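Local coordinates for protein delta-1-pyrroline-5-carboxylate dehydrogenase, mitochondrial (Mus musculus, PDB 4E3X) that probably oxidises glutamic gamma-semialdehyde to L-glutamate with NAD(+), the second step of proline breakdown, as a homodimeric aldehyde dehydrogenase, at residues B[321-324]-B[325-329]; B[340-344]-B[345-349]; B[441-445]-B[446-450]. One frame throughout, in Å; residues are numbered along the deposited sequence. Where two conformers were deposited one is given.

Overall arrangement
Along the chain the three contacts lie in series; each is a local turn, and none nests within or crosses another. Contact 1 closes the turn that leads from the strand 319-323 to the helix 329-341, at the surface of the domain. The same helix ends in contact 2, a buried turn that runs into the loop of the catalytic Cys348 ahead of the strand 351-357; the centres of contacts 1 and 2 are about 21 Å apart. Contact 3 comes about a hundred residues later, in the loop between the strands 428-436 and 452-458. It meets contact 2 directly, since Phe449 packs on the backbone of Gln346, Lys347 and Cys348, whereas contact 1 touches neither.

Contact 1 (B[321-324]-B[325-329]); sequences HFVH and SSADV
Hydrogen bonding dominates where His324 meets Ser326 and Ala327. The His324 ring nitrogen ND1 lies 2.8 Å from Ser326 OG, a fairly straight bond (159°) in which either group could be the donor. CG of His324 stands anti to the backbone N (chi1 -180°), beside the carbonyl carbon, which brings one ring face over Ser325 N and the ND1 edge to Ser326, whose CB lies in the ring plane. The backbone closes the type I turn His324-Ala327 through Ala327 N and His324 O, 2.9 Å apart. Ser325 OG adds a non-bonded contact over one ring face, 3.5 Å from His324 CE1 and offset toward the rim.

Apolar packing is limited to Val323 CG1 against Ala327 CB, 3.7 Å apart. With an alanine at His324, Ser326 OG would probably lose its imidazole partner and Ser325 OG the ring surface beneath it. Ser326 OG is shared between His324 ND1 and Gln485 N, so the hydroxyl links the imidazole to the loop that holds Gln485, while Val323 and Ala327 both meet Val332 of the helix 329-341, whose N-cap is Asp328; polar and apolar contacts thus tie the turn to different neighbours.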
loop_
_atom_site.group_PDB
_atom_site.type_symbol
_atom_site.label_atom_id
_atom_site.label_comp_id
_atom_site.label_asym_id
_atom_site.label_seq_id
_atom_site.Cartn_x
_atom_site.Cartn_y
_atom_site.Cartn_z
ATOM N N HIS B 321 9.583 16.284 22.568
ATOM C CA HIS B 321 10.025 15.575 23.765
ATOM C C HIS B 321 9.103 16.032 24.893
ATOM O O HIS B 321 9.067 17.222 25.218
ATOM C CB HIS B 321 11.484 15.902 24.134
ATOM C CG HIS B 321 12.511 15.162 23.323
ATOM N ND1 HIS B 321 13.860 15.214 23.610
ATOM C CD2 HIS B 321 12.398 14.373 22.224
ATOM C CE1 HIS B 321 14.529 14.482 22.737
ATOM N NE2 HIS B 321 13.664 13.955 21.886
ATOM N N PHE B 322 8.357 15.098 25.472
ATOM C CA PHE B 322 7.469 15.400 26.589
ATOM C C PHE B 322 8.100 14.878 27.871
ATOM O O PHE B 322 8.411 13.700 27.981
ATOM C CB PHE B 322 6.079 14.776 26.399
ATOM C CG PHE B 322 5.164 15.013 27.569
ATOM C CD1 PHE B 322 4.388 16.161 27.639
ATOM C CD2 PHE B 322 5.117 14.110 28.624
ATOM C CE1 PHE B 322 3.558 16.395 28.734
ATOM C CE2 PHE B 322 4.299 14.340 29.716
ATOM C CZ PHE B 322 3.516 15.481 29.766
ATOM N N VAL B 323 8.257 15.765 28.847
ATOM C CA VAL B 323 8.900 15.414 30.101
ATOM C C VAL B 323 7.865 15.367 31.218
ATOM O O VAL B 323 7.081 16.303 31.386
ATOM C CB VAL B 323 9.983 16.450 30.460
ATOM C CG1 VAL B 323 10.623 16.116 31.792
ATOM C CG2 VAL B 323 11.038 16.517 29.369
ATOM N N HIS B 324 7.845 14.257 31.949
ATOM C CA HIS B 324 7.039 14.125 33.153
ATOM C C HIS B 324 7.935 14.398 34.361
ATOM O O HIS B 324 9.161 14.273 34.278
ATOM C CB HIS B 324 6.428 12.724 33.250
ATOM C CG HIS B 324 5.583 12.517 34.468
ATOM N ND1 HIS B 324 6.015 11.791 35.557
ATOM C CD2 HIS B 324 4.334 12.945 34.772
ATOM C CE1 HIS B 324 5.071 11.786 36.483
ATOM N NE2 HIS B 324 4.040 12.475 36.030
ATOM N N SER B 325 7.335 14.769 35.484
ATOM C CA SER B 325 8.112 15.122 36.670
ATOM C C SER B 325 9.013 13.989 37.191
ATOM O O SER B 325 9.970 14.235 37.924
ATOM C CB SER B 325 7.175 15.600 37.778
ATOM O OG SER B 325 6.305 14.554 38.170
ATOM N N SER B 326 8.705 12.754 36.807
ATOM C CA SER B 326 9.470 11.587 37.244
ATOM C C SER B 326 10.669 11.297 36.327
ATOM O O SER B 326 11.348 10.286 36.501
ATOM C CB SER B 326 8.561 10.352 37.296
ATOM O OG SER B 326 8.151 9.979 35.988
ATOM N N ALA B 327 10.920 12.171 35.354
ATOM C CA ALA B 327 11.997 11.974 34.377
ATOM C C ALA B 327 13.387 12.000 34.998
ATOM O O ALA B 327 13.628 12.663 36.008
ATOM C CB ALA B 327 11.918 13.031 33.281
ATOM N N ASP B 328 14.306 11.279 34.366
ATOM C CA ASP B 328 15.718 11.410 34.670
ATOM C C ASP B 328 16.224 12.688 34.010
ATOM O O ASP B 328 16.262 12.800 32.776
ATOM C CB ASP B 328 16.486 10.195 34.163
ATOM C CG ASP B 328 17.932 10.213 34.578
ATOM O OD1 ASP B 328 18.788 10.567 33.739
ATOM O OD2 ASP B 328 18.210 9.882 35.751
ATOM N N VAL B 329 16.592 13.658 34.839
ATOM C CA VAL B 329 16.943 14.986 34.354
ATOM C C VAL B 329 18.102 14.985 33.358
ATOM O O VAL B 329 18.015 15.601 32.299
ATOM C CB VAL B 329 17.250 15.947 35.527
ATOM C CG1 VAL B 329 17.876 17.236 35.010
ATOM C CG2 VAL B 329 15.980 16.235 36.322
#

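Contact 2 (B[340-344]-B[345-349]); sequences AFEYG and GQKCS. With PRO (proline), chain K.
The loop that carries the catalytic nucleophile Cys348 of this aldehyde dehydrogenase begins here, where the helix 329-341 gives way to a tight glycine-containing turn. Tyr343 O accepts two bonds from Gln346, from N at 3.0 Å and from the side-chain NE2 at 3.1 Å, which approach from opposite faces of the carbonyl plane. Gln346 CG lies anti to the carbonyl carbon (chi1 -57°) with the chain extended beyond it, which carries NE2 back over the centre of the Tyr343 ring, 3.5 Å from its CZ, the ring and amide planes 43° apart. Gln346 OE1 is hydrogen-bonded to Ile392 N, so both ends of the amide are held, and Gln346 O accepts from ND2 of Asn211, probably the transition-state stabiliser. A further backbone bond joins Gly345 N to Glu342 O at 3.0 Å. At Gly345, phi is positive (70°), and a CB would clash with Ala340 O. Glu342 OE1 and Lys347 NZ, 4.3 Å apart, are linked by a water; NZ also bonds Gln157, and Glu342 OE2 bonds Tyr559 of the second subunit. Farther along, Ser349 OG donates at 2.6 Å to OXT of the bound proline, which is also hydrogen-bonded to Gly512 N and Ser513 N. The buried turn connects the end of the helix 329-341 to the strand 351-357, while Ala340 and Phe341 pack on Leu453 of the strand 452-458.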
loop_
_atom_site.group_PDB
_atom_site.type_symbol
_atom_site.label_atom_id
_atom_site.label_comp_id
_atom_site.label_asym_id
_atom_site.label_seq_id
_atom_site.Cartn_x
_atom_site.Cartn_y
_atom_site.Cartn_z
ATOM N N ALA B 340 17.628 17.924 19.177
ATOM C CA ALA B 340 17.335 19.238 18.621
ATOM C C ALA B 340 18.439 19.789 17.728
ATOM O O ALA B 340 18.154 20.514 16.769
ATOM C CB ALA B 340 17.035 20.230 19.730
ATOM N N PHE B 341 19.690 19.477 18.048
ATOM C CA PHE B 341 20.804 20.200 17.441
ATOM C C PHE B 341 21.776 19.389 16.582
ATOM O O PHE B 341 22.527 19.976 15.809
ATOM C CB PHE B 341 21.590 20.951 18.526
ATOM C CG PHE B 341 20.769 21.948 19.302
ATOM C CD1 PHE B 341 19.852 22.763 18.656
ATOM C CD2 PHE B 341 20.914 22.069 20.675
ATOM C CE1 PHE B 341 19.088 23.681 19.363
ATOM C CE2 PHE B 341 20.159 22.988 21.390
ATOM C CZ PHE B 341 19.249 23.794 20.730
ATOM N N GLU B 342 21.780 18.063 16.698
ATOM C CA GLU B 342 22.637 17.268 15.816
ATOM C C GLU B 342 22.259 17.527 14.365
ATOM O O GLU B 342 21.078 17.683 14.040
ATOM C CB GLU B 342 22.564 15.777 16.149
ATOM C CG GLU B 342 23.335 15.417 17.408
ATOM C CD GLU B 342 23.263 13.944 17.753
ATOM O OE1 GLU B 342 22.186 13.332 17.596
ATOM O OE2 GLU B 342 24.300 13.396 18.179
ATOM N N TYR B 343 23.274 17.594 13.505
ATOM C CA TYR B 343 23.107 17.994 12.107
ATOM C C TYR B 343 22.283 19.288 11.992
ATOM O O TYR B 343 21.506 19.484 11.054
ATOM C CB TYR B 343 22.560 16.847 11.228
ATOM C CG TYR B 343 22.633 17.163 9.744
ATOM C CD1 TYR B 343 23.783 17.725 9.191
ATOM C CD2 TYR B 343 21.558 16.906 8.898
ATOM C CE1 TYR B 343 23.858 18.039 7.844
ATOM C CE2 TYR B 343 21.629 17.215 7.547
ATOM C CZ TYR B 343 22.784 17.771 7.030
ATOM O OH TYR B 343 22.861 18.092 5.692
ATOM N N GLY B 344 22.466 20.179 12.965
ATOM C CA GLY B 344 21.770 21.453 12.969
ATOM C C GLY B 344 20.254 21.351 12.976
ATOM O O GLY B 344 19.578 22.241 12.456
ATOM N N GLY B 345 19.724 20.266 13.538
ATOM C CA GLY B 345 18.286 20.055 13.580
ATOM C C GLY B 345 17.662 19.761 12.223
ATOM O O GLY B 345 16.437 19.801 12.080
ATOM N N GLN B 346 18.495 19.467 11.226
ATOM C CA GLN B 346 18.006 19.225 9.870
ATOM C C GLN B 346 17.587 17.776 9.664
ATOM O O GLN B 346 18.056 17.094 8.743
ATOM C CB GLN B 346 19.072 19.622 8.859
ATOM C CG GLN B 346 19.511 21.066 9.009
ATOM C CD GLN B 346 20.611 21.412 8.034
ATOM O OE1 GLN B 346 20.391 22.150 7.072
ATOM N NE2 GLN B 346 21.800 20.856 8.259
ATOM N N LYS B 347 16.700 17.304 10.533
ATOM C CA LYS B 347 16.203 15.939 10.439
ATOM C C LYS B 347 14.696 15.960 10.556
ATOM O O LYS B 347 14.141 16.710 11.357
ATOM C CB LYS B 347 16.769 15.070 11.559
ATOM C CG LYS B 347 18.287 14.966 11.604
ATOM C CD LYS B 347 18.713 13.925 12.629
ATOM C CE LYS B 347 20.223 13.770 12.665
ATOM N NZ LYS B 347 20.650 12.705 13.610
ATOM N N CYS B 348 14.030 15.122 9.776
ATOM C CA CYS B 348 12.581 14.989 9.860
ATOM C C CYS B 348 12.150 14.509 11.233
ATOM O O CYS B 348 10.994 14.660 11.601
ATOM C CB CYS B 348 12.072 14.002 8.815
ATOM S SG CYS B 348 12.386 14.512 7.136
ATOM N N SER B 349 13.097 13.932 11.982
ATOM C CA SER B 349 12.856 13.364 13.308
ATOM C C SER B 349 13.288 14.269 14.467
ATOM O O SER B 349 13.066 13.921 15.622
ATOM C CB SER B 349 13.624 12.050 13.449
ATOM O OG SER B 349 15.007 12.269 13.206
HETATM N N PRO K . 15.716 8.069 10.140
HETATM C CA PRO K . 16.300 9.297 10.683
HETATM C C PRO K . 16.105 9.420 12.190
HETATM O O PRO K . 15.353 8.666 12.817
HETATM C CB PRO K . 15.523 10.390 9.952
HETATM C CG PRO K . 15.270 9.792 8.611
HETATM C CD PRO K . 15.053 8.309 8.845
HETATM O OXT PRO K . 16.713 10.289 12.819
HETATM O O HOH W 1 19.937 13.649 16.259
#

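Contact 3 (B[441-445]-B[446-450]); sequences EPIMK and EEIFG
Ile443 and Ile448 form the close apolar part of this turn, CG1 of the first lying 3.8 Å from CD1 of the second as the two side chains cross at a slant. Placing CG1 of Ile443 anti to its own N (chi1 -157°) sends that branch toward Ile448, and both isoleucines also rest on Trp403 of the helix 394-409. The backbone is drawn tight as well. Pro442 O takes two donors, Glu446 N at 3.1 Å and Lys445 N at 2.9 Å. Just before them, Glu441 OE1 accepts Ile443 N at 2.9 Å in an almost straight bond (170°), so the carboxylate holds the first turn of the backbone from its N-terminal end.

These bonds shape a short helix-like turn, 442-444, in the loop that joins the strands 428-436 and 452-458 of the aldehyde dehydrogenase fold. Three residues on from the turn comes Glu447, an NAD(+)-binding residue whose OE2 bonds Gly317 N, while the adjacent Lys318 uses NZ to bond both Ile443 O and Glu446 O.

The solvent-facing part is looser. There the exposed Glu446 extends its chain past Pro442, bringing OE2 within 3.7 Å of Pro442 CB, a van der Waals touch. The Lys445 side chain leads away from the turn, its NZ hydrogen-bonded to Thr473 O.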
loop_
_atom_site.group_PDB
_atom_site.type_symbol
_atom_site.label_atom_id
_atom_site.label_comp_id
_atom_site.label_asym_id
_atom_site.label_seq_id
_atom_site.Cartn_x
_atom_site.Cartn_y
_atom_site.Cartn_z
ATOM N N GLU B 441 1.682 28.687 19.721
ATOM C CA GLU B 441 2.399 29.675 18.911
ATOM C C GLU B 441 2.782 29.037 17.578
ATOM O O GLU B 441 3.050 27.837 17.527
ATOM C CB GLU B 441 3.670 30.136 19.638
ATOM C CG GLU B 441 3.920 31.648 19.637
ATOM C CD GLU B 441 4.669 32.161 18.410
ATOM O OE1 GLU B 441 5.272 31.354 17.664
ATOM O OE2 GLU B 441 4.657 33.395 18.199
ATOM N N PRO B 442 2.797 29.826 16.491
ATOM C CA PRO B 442 3.227 29.272 15.201
ATOM C C PRO B 442 4.568 28.526 15.239
ATOM O O PRO B 442 4.723 27.538 14.522
ATOM C CB PRO B 442 3.327 30.510 14.310
ATOM C CG PRO B 442 2.274 31.417 14.851
ATOM C CD PRO B 442 2.247 31.188 16.345
ATOM N N ILE B 443 5.507 28.965 16.069
ATOM C CA ILE B 443 6.803 28.294 16.135
ATOM C C ILE B 443 6.695 26.885 16.740
ATOM O O ILE B 443 7.600 26.060 16.575
ATOM C CB ILE B 443 7.860 29.142 16.893
ATOM C CG1 ILE B 443 9.276 28.738 16.469
ATOM C CG2 ILE B 443 7.670 29.028 18.408
ATOM C CD1 ILE B 443 10.353 29.625 17.052
ATOM N N MET B 444 5.581 26.612 17.416
ATOM C CA MET B 444 5.312 25.280 17.955
ATOM C C MET B 444 4.689 24.355 16.907
ATOM O O MET B 444 4.530 23.156 17.150
ATOM C CB MET B 444 4.381 25.371 19.173
ATOM C CG MET B 444 4.979 26.074 20.390
ATOM S SD MET B 444 6.156 25.058 21.307
ATOM C CE MET B 444 5.084 23.798 21.999
ATOM N N LYS B 445 4.335 24.916 15.750
ATOM C CA LYS B 445 3.570 24.184 14.735
ATOM C C LYS B 445 4.341 23.923 13.444
ATOM O O LYS B 445 4.169 22.885 12.812
ATOM C CB LYS B 445 2.291 24.949 14.387
ATOM C CG LYS B 445 1.250 25.009 15.494
ATOM C CD LYS B 445 0.105 25.934 15.096
ATOM C CE LYS B 445 -0.981 25.990 16.157
ATOM N NZ LYS B 445 -1.861 24.791 16.111
ATOM N N GLU B 446 5.179 24.871 13.041
ATOM C CA GLU B 446 5.794 24.816 11.719
ATOM C C GLU B 446 7.206 24.237 11.736
ATOM O O GLU B 446 8.023 24.580 12.594
ATOM C CB GLU B 446 5.771 26.201 11.065
ATOM C CG GLU B 446 4.366 26.780 10.978
ATOM C CD GLU B 446 4.328 28.150 10.338
ATOM O OE1 GLU B 446 4.995 28.342 9.298
ATOM O OE2 GLU B 446 3.630 29.034 10.878
ATOM N N GLU B 447 7.485 23.356 10.778
ATOM C CA GLU B 447 8.785 22.700 10.692
ATOM C C GLU B 447 9.851 23.668 10.178
ATOM O O GLU B 447 9.771 24.162 9.054
ATOM C CB GLU B 447 8.712 21.450 9.807
ATOM C CG GLU B 447 10.000 20.627 9.805
ATOM C CD GLU B 447 9.927 19.396 8.909
ATOM O OE1 GLU B 447 9.438 19.521 7.767
ATOM O OE2 GLU B 447 10.355 18.306 9.363
ATOM N N ILE B 448 10.849 23.933 11.012
ATOM C CA ILE B 448 11.900 24.888 10.687
ATOM C C ILE B 448 13.097 24.240 9.985
ATOM O O ILE B 448 13.702 24.844 9.098
ATOM C CB ILE B 448 12.357 25.635 11.952
ATOM C CG1 ILE B 448 11.190 26.429 12.543
ATOM C CG2 ILE B 448 13.531 26.558 11.646
ATOM C CD1 ILE B 448 11.491 27.043 13.885
ATOM N N PHE B 449 13.436 23.014 10.379
ATOM C CA PHE B 449 14.598 22.319 9.815
ATOM C C PHE B 449 15.880 23.113 10.081
ATOM O O PHE B 449 16.697 23.353 9.193
ATOM C CB PHE B 449 14.402 22.004 8.318
ATOM C CG PHE B 449 14.436 20.535 8.001
ATOM C CD1 PHE B 449 15.433 20.008 7.197
ATOM C CD2 PHE B 449 13.481 19.678 8.525
ATOM C CE1 PHE B 449 15.468 18.652 6.908
ATOM C CE2 PHE B 449 13.504 18.327 8.238
ATOM C CZ PHE B 449 14.501 17.810 7.430
ATOM N N GLY B 450 16.034 23.517 11.335
ATOM C CA GLY B 450 17.203 24.248 11.785
ATOM C C GLY B 450 17.390 24.005 13.268
ATOM O O GLY B 450 16.575 23.329 13.886
#